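Long-range contacts in 373aa long hypothetical citrate synthase (Sulfolobus tokodaii, PDB 1VGP), which is of unproven function but probably belongs to the mostly helical, dimeric citrate synthase family: residues Lys80-Val85 against Ala129-Leu134; Thr97-Leu102 against Ser122-Ile127. One frame throughout, in Å; residues are numbered along the deposited sequence.

Contact 1 of 2, residues Lys80-Val85 against Ala129-Leu134; sequences KFLREV and ANYARL
The CD2 methyl of L134 lies against the last full turn of helix 76-84, 3.7 Å from CB of L82 and equally 3.7 Å from the backbone N of R83. Its CG sits beside the foot of the R83 side chain, 3.9 Å from CB, so CD2 and CG rest on backbone and CB atoms, while the CD1 methyl lies obliquely near the guanidinium. At the far end of L82, CD1 meets CB of N130 at 3.9 Å, the two side chains crossing at about a right angle. V85, the first residue to leave the helix, completes the set: its CG1 reaches CE1 of Y131 at 3.8 Å, approaching the ring obliquely. That methyl stands between the backbone N and the carbonyl carbon (chi1 73°) and the Y131 ring swings out anti to its own backbone N (chi1 -173°), which brings CG1 and CE1 together with the side chains crossing at about a right angle. The contact is thus apolar between two helices of the mostly helical citrate synthase fold, 76-84 and 113-135, which run in the same general direction but are clearly inclined: the segment axes cross at -29° and approach to 9.6 Å. O of L82 lies at the edge of the Y131 ring, near its plane. Farther out, the phenol OH is hydrogen-bonded to O of R86, which ties the ring to the chain just beyond the helix end, K87 NZ turns back to bond O of L82 and of V85, and I94 of helix 91-105 touches both L82 and Y131. R83 forms a salt bridge through NH1 with D139 OD1, beyond the end of helix 113-135, and F77 of the second subunit packs on V85.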
loop_
_atom_site.group_PDB
_atom_site.type_symbol
_atom_site.label_atom_id
_atom_site.label_comp_id
_atom_site.label_asym_id
_atom_site.label_seq_id
_atom_site.Cartn_x
_atom_site.Cartn_y
_atom_site.Cartn_z
ATOM N N LYS A 80 20.836 -4.163 9.613
ATOM C CA LYS A 80 21.605 -5.024 8.720
ATOM C C LYS A 80 21.181 -4.778 7.277
ATOM O O LYS A 80 22.009 -4.683 6.364
ATOM C CB LYS A 80 21.346 -6.481 9.104
ATOM C CG LYS A 80 22.180 -7.509 8.380
ATOM C CD LYS A 80 22.212 -8.786 9.205
ATOM C CE LYS A 80 22.606 -10.014 8.379
ATOM N NZ LYS A 80 23.968 -9.912 7.777
ATOM N N PHE A 81 19.870 -4.677 7.094
ATOM C CA PHE A 81 19.290 -4.325 5.809
ATOM C C PHE A 81 19.899 -3.034 5.279
ATOM O O PHE A 81 20.296 -2.957 4.115
ATOM C CB PHE A 81 17.772 -4.156 5.954
ATOM C CG PHE A 81 17.126 -3.447 4.796
ATOM C CD1 PHE A 81 17.175 -3.987 3.509
ATOM C CD2 PHE A 81 16.458 -2.238 4.995
ATOM C CE1 PHE A 81 16.570 -3.337 2.438
ATOM C CE2 PHE A 81 15.851 -1.584 3.934
ATOM C CZ PHE A 81 15.907 -2.133 2.648
ATOM N N LEU A 82 19.965 -2.023 6.140
ATOM C CA LEU A 82 20.339 -0.693 5.695
ATOM C C LEU A 82 21.771 -0.678 5.168
ATOM O O LEU A 82 22.030 -0.200 4.054
ATOM C CB LEU A 82 20.178 0.316 6.833
ATOM C CG LEU A 82 18.724 0.597 7.240
ATOM C CD1 LEU A 82 18.687 1.600 8.376
ATOM C CD2 LEU A 82 17.946 1.131 6.048
ATOM N N ARG A 83 22.704 -1.219 5.950
ATOM C CA ARG A 83 24.103 -1.168 5.544
ATOM C C ARG A 83 24.454 -2.197 4.475
ATOM O O ARG A 83 25.461 -2.058 3.782
ATOM C CB ARG A 83 25.043 -1.328 6.743
ATOM C CG ARG A 83 24.505 -2.104 7.915
ATOM C CD ARG A 83 25.657 -2.500 8.832
ATOM N NE ARG A 83 25.557 -1.946 10.180
ATOM C CZ ARG A 83 26.319 -0.956 10.645
ATOM N NH1 ARG A 83 27.142 -0.298 9.833
ATOM N NH2 ARG A 83 26.269 -0.629 11.931
ATOM N N GLU A 84 23.616 -3.216 4.331
ATOM C CA GLU A 84 23.868 -4.241 3.333
ATOM C C GLU A 84 23.289 -3.877 1.970
ATOM O O GLU A 84 23.746 -4.376 0.947
ATOM C CB GLU A 84 23.298 -5.581 3.797
ATOM C CG GLU A 84 24.278 -6.422 4.603
ATOM C CD GLU A 84 24.036 -7.915 4.454
ATOM O OE1 GLU A 84 23.946 -8.393 3.291
ATOM O OE2 GLU A 84 23.934 -8.616 5.490
ATOM N N VAL A 85 22.297 -2.993 1.965
ATOM C CA VAL A 85 21.505 -2.725 0.770
ATOM C C VAL A 85 22.223 -1.887 -0.301
ATOM O O VAL A 85 23.105 -1.077 -0.002
ATOM C CB VAL A 85 20.166 -2.025 1.151
ATOM C CG1 VAL A 85 20.417 -0.566 1.551
ATOM C CG2 VAL A 85 19.184 -2.118 -0.002
ATOM N N ALA A 129 17.914 8.976 8.765
ATOM C CA ALA A 129 19.262 9.460 9.060
ATOM C C ALA A 129 20.316 8.361 8.858
ATOM O O ALA A 129 21.382 8.611 8.285
ATOM C CB ALA A 129 19.329 9.998 10.493
ATOM N N ASN A 130 20.008 7.149 9.323
ATOM C CA ASN A 130 20.936 6.026 9.229
ATOM C C ASN A 130 21.279 5.716 7.782
ATOM O O ASN A 130 22.427 5.423 7.452
ATOM C CB ASN A 130 20.333 4.782 9.879
ATOM C CG ASN A 130 20.552 4.745 11.381
ATOM O OD1 ASN A 130 20.252 3.745 12.041
ATOM N ND2 ASN A 130 21.079 5.840 11.933
ATOM N N TYR A 131 20.285 5.783 6.909
ATOM C CA TYR A 131 20.538 5.473 5.515
ATOM C C TYR A 131 21.395 6.548 4.863
ATOM O O TYR A 131 22.254 6.243 4.031
ATOM C CB TYR A 131 19.229 5.333 4.736
ATOM C CG TYR A 131 19.463 4.845 3.325
ATOM C CD1 TYR A 131 20.163 3.660 3.085
ATOM C CD2 TYR A 131 19.024 5.583 2.227
ATOM C CE1 TYR A 131 20.420 3.227 1.785
ATOM C CE2 TYR A 131 19.272 5.163 0.925
ATOM C CZ TYR A 131 19.970 3.987 0.712
ATOM O OH TYR A 131 20.206 3.562 -0.578
ATOM N N ALA A 132 21.154 7.801 5.244
ATOM C CA ALA A 132 21.873 8.931 4.679
ATOM C C ALA A 132 23.372 8.857 4.997
ATOM O O ALA A 132 24.212 9.157 4.140
ATOM C CB ALA A 132 21.286 10.234 5.207
ATOM N N ARG A 133 23.701 8.452 6.223
ATOM C CA ARG A 133 25.093 8.270 6.624
ATOM C C ARG A 133 25.713 7.101 5.877
ATOM O O ARG A 133 26.732 7.243 5.203
ATOM C CB ARG A 133 25.176 8.003 8.126
ATOM C CG ARG A 133 24.395 8.983 8.986
ATOM C CD ARG A 133 25.274 10.132 9.438
ATOM N NE ARG A 133 26.527 9.657 10.007
ATOM C CZ ARG A 133 27.464 10.448 10.515
ATOM N NH1 ARG A 133 27.256 11.756 10.606
ATOM N NH2 ARG A 133 28.615 9.932 10.923
ATOM N N LEU A 134 25.089 5.937 6.013
ATOM C CA LEU A 134 25.539 4.732 5.321
ATOM C C LEU A 134 25.752 4.991 3.834
ATOM O O LEU A 134 26.709 4.514 3.238
ATOM C CB LEU A 134 24.505 3.622 5.507
ATOM C CG LEU A 134 24.740 2.604 6.621
ATOM C CD1 LEU A 134 25.624 3.188 7.706
ATOM C CD2 LEU A 134 23.393 2.179 7.189
#

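Contact 2 of 2, residues Thr97-Leu102 against Ser122-Ile127; sequences TAVSLL and SKFPTI
CD1 of I127 lies against helix 91-105, touching CB of A98 at 3.6 Å, in a helix-helix contact within the mostly helical citrate synthase fold. The segment axes are 11.0 Å apart at closest and make an angle of 131°, so the helices run roughly antiparallel but strongly inclined. With CG1 anti to the carbonyl carbon (chi1 -62°) and CD1 extended beyond it, I127 also meets L102 tip to tip, CD1 to CD1 at 4.2 Å; its CG2 branch lies 3.9 Å from CB of A98. V99 turns its CG2 methyl to the F124 ring, 3.9 Å from CZ, and the two side chains are inclined to each other, as are L102 and K123. I207 of helix 199-210 packs on both V99 and F124. The aliphatic part of K123 serves as an apolar surface, whereas its NZ bends away at the end of the chain (chi4 90°) to a salt bridge with E71. All six touching residues are buried. Both methyls of L102 face the same lysine carbon: CD1 and CD2 each lie 3.9 Å from K123 CD.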
loop_
_atom_site.group_PDB
_atom_site.type_symbol
_atom_site.label_atom_id
_atom_site.label_comp_id
_atom_site.label_asym_id
_atom_site.label_seq_id
_atom_site.Cartn_x
_atom_site.Cartn_y
_atom_site.Cartn_z
ATOM N N THR A 97 10.536 -0.443 2.587
ATOM C CA THR A 97 11.004 -1.764 2.948
ATOM C C THR A 97 11.253 -1.869 4.460
ATOM O O THR A 97 10.861 -2.854 5.112
ATOM C CB THR A 97 12.296 -2.095 2.171
ATOM O OG1 THR A 97 12.100 -1.797 0.785
ATOM C CG2 THR A 97 12.650 -3.565 2.305
ATOM N N ALA A 98 11.897 -0.852 5.024
ATOM C CA ALA A 98 12.244 -0.877 6.437
ATOM C C ALA A 98 10.983 -0.958 7.295
ATOM O O ALA A 98 10.923 -1.717 8.265
ATOM C CB ALA A 98 13.050 0.351 6.785
ATOM N N VAL A 99 9.971 -0.169 6.946
ATOM C CA VAL A 99 8.711 -0.208 7.684
ATOM C C VAL A 99 8.080 -1.599 7.562
ATOM O O VAL A 99 7.520 -2.129 8.518
ATOM C CB VAL A 99 7.723 0.861 7.148
ATOM C CG1 VAL A 99 6.378 0.755 7.873
ATOM C CG2 VAL A 99 8.323 2.250 7.321
ATOM N N SER A 100 8.180 -2.181 6.374
ATOM C CA SER A 100 7.675 -3.525 6.138
ATOM C C SER A 100 8.398 -4.523 7.041
ATOM O O SER A 100 7.770 -5.389 7.650
ATOM C CB SER A 100 7.882 -3.911 4.674
ATOM O OG SER A 100 7.302 -5.169 4.397
ATOM N N LEU A 101 9.721 -4.394 7.119
ATOM C CA LEU A 101 10.529 -5.255 7.977
ATOM C C LEU A 101 10.166 -5.038 9.439
ATOM O O LEU A 101 10.062 -5.989 10.217
ATOM C CB LEU A 101 12.019 -4.973 7.759
ATOM C CG LEU A 101 12.581 -5.384 6.399
ATOM C CD1 LEU A 101 13.815 -4.565 6.067
ATOM C CD2 LEU A 101 12.907 -6.864 6.419
ATOM N N LEU A 102 9.962 -3.782 9.815
ATOM C CA LEU A 102 9.563 -3.477 11.179
ATOM C C LEU A 102 8.318 -4.272 11.555
ATOM O O LEU A 102 8.199 -4.754 12.682
ATOM C CB LEU A 102 9.310 -1.979 11.328
ATOM C CG LEU A 102 10.566 -1.149 11.622
ATOM C CD1 LEU A 102 10.226 0.336 11.673
ATOM C CD2 LEU A 102 11.159 -1.599 12.949
ATOM N N SER A 122 8.437 7.218 15.710
ATOM C CA SER A 122 9.718 7.541 16.300
ATOM C C SER A 122 10.905 6.943 15.542
ATOM O O SER A 122 12.029 7.450 15.639
ATOM C CB SER A 122 9.749 7.069 17.745
ATOM O OG SER A 122 10.747 6.084 17.905
ATOM N N LYS A 123 10.664 5.876 14.788
ATOM C CA LYS A 123 11.743 5.201 14.073
ATOM C C LYS A 123 12.002 5.751 12.676
ATOM O O LYS A 123 13.069 5.513 12.109
ATOM C CB LYS A 123 11.456 3.703 13.967
ATOM C CG LYS A 123 11.677 2.934 15.265
ATOM C CD LYS A 123 10.959 1.606 15.233
ATOM C CE LYS A 123 11.299 0.779 16.453
ATOM N NZ LYS A 123 10.348 1.041 17.555
ATOM N N PHE A 124 11.035 6.472 12.109
ATOM C CA PHE A 124 11.196 6.998 10.754
ATOM C C PHE A 124 12.480 7.804 10.654
ATOM O O PHE A 124 13.313 7.559 9.787
ATOM C CB PHE A 124 10.001 7.873 10.356
ATOM C CG PHE A 124 8.937 7.138 9.584
ATOM C CD1 PHE A 124 8.720 7.414 8.241
ATOM C CD2 PHE A 124 8.154 6.166 10.203
ATOM C CE1 PHE A 124 7.733 6.735 7.525
ATOM C CE2 PHE A 124 7.165 5.482 9.495
ATOM C CZ PHE A 124 6.955 5.765 8.153
ATOM N N PRO A 125 12.666 8.776 11.559
ATOM C CA PRO A 125 13.894 9.576 11.476
ATOM C C PRO A 125 15.178 8.741 11.590
ATOM O O PRO A 125 16.170 9.022 10.910
ATOM C CB PRO A 125 13.732 10.603 12.604
ATOM C CG PRO A 125 12.691 10.021 13.515
ATOM C CD PRO A 125 11.769 9.249 12.630
ATOM N N THR A 126 15.140 7.701 12.426
ATOM C CA THR A 126 16.266 6.782 12.589
ATOM C C THR A 126 16.567 6.031 11.299
ATOM O O THR A 126 17.730 5.873 10.925
ATOM C CB THR A 126 15.999 5.736 13.699
ATOM O OG1 THR A 126 15.340 6.351 14.809
ATOM C CG2 THR A 126 17.291 5.142 14.185
ATOM N N ILE A 127 15.521 5.557 10.623
ATOM C CA ILE A 127 15.693 4.924 9.312
ATOM C C ILE A 127 16.311 5.924 8.338
ATOM O O ILE A 127 17.282 5.621 7.649
ATOM C CB ILE A 127 14.343 4.455 8.721
ATOM C CG1 ILE A 127 13.711 3.392 9.627
ATOM C CG2 ILE A 127 14.549 3.911 7.317
ATOM C CD1 ILE A 127 12.316 2.972 9.197
#

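Contacts 1 and 2 have centres 11 Å apart and share helix 113-135, contact 2 using its middle and contact 1 its C-terminal end. Their other halves, helices 76-84 and 91-105, follow each other in the chain, so the order is 80-85, 97-102, 122-127, 129-134, with contact 2 enclosed by contact 1. The first halves also meet directly: F81 CZ packs on T97 CG2 at 3.6 Å and F81 CD2 on L101 CD1 at 3.7 Å. Three consecutive helices therefore form one compact unit. Both contacts border the second subunit: T97 OG1 is hydrogen-bonded to S100 OG of that subunit, and S100 OG to its T97 OG1, placing this unit at the dimer interface.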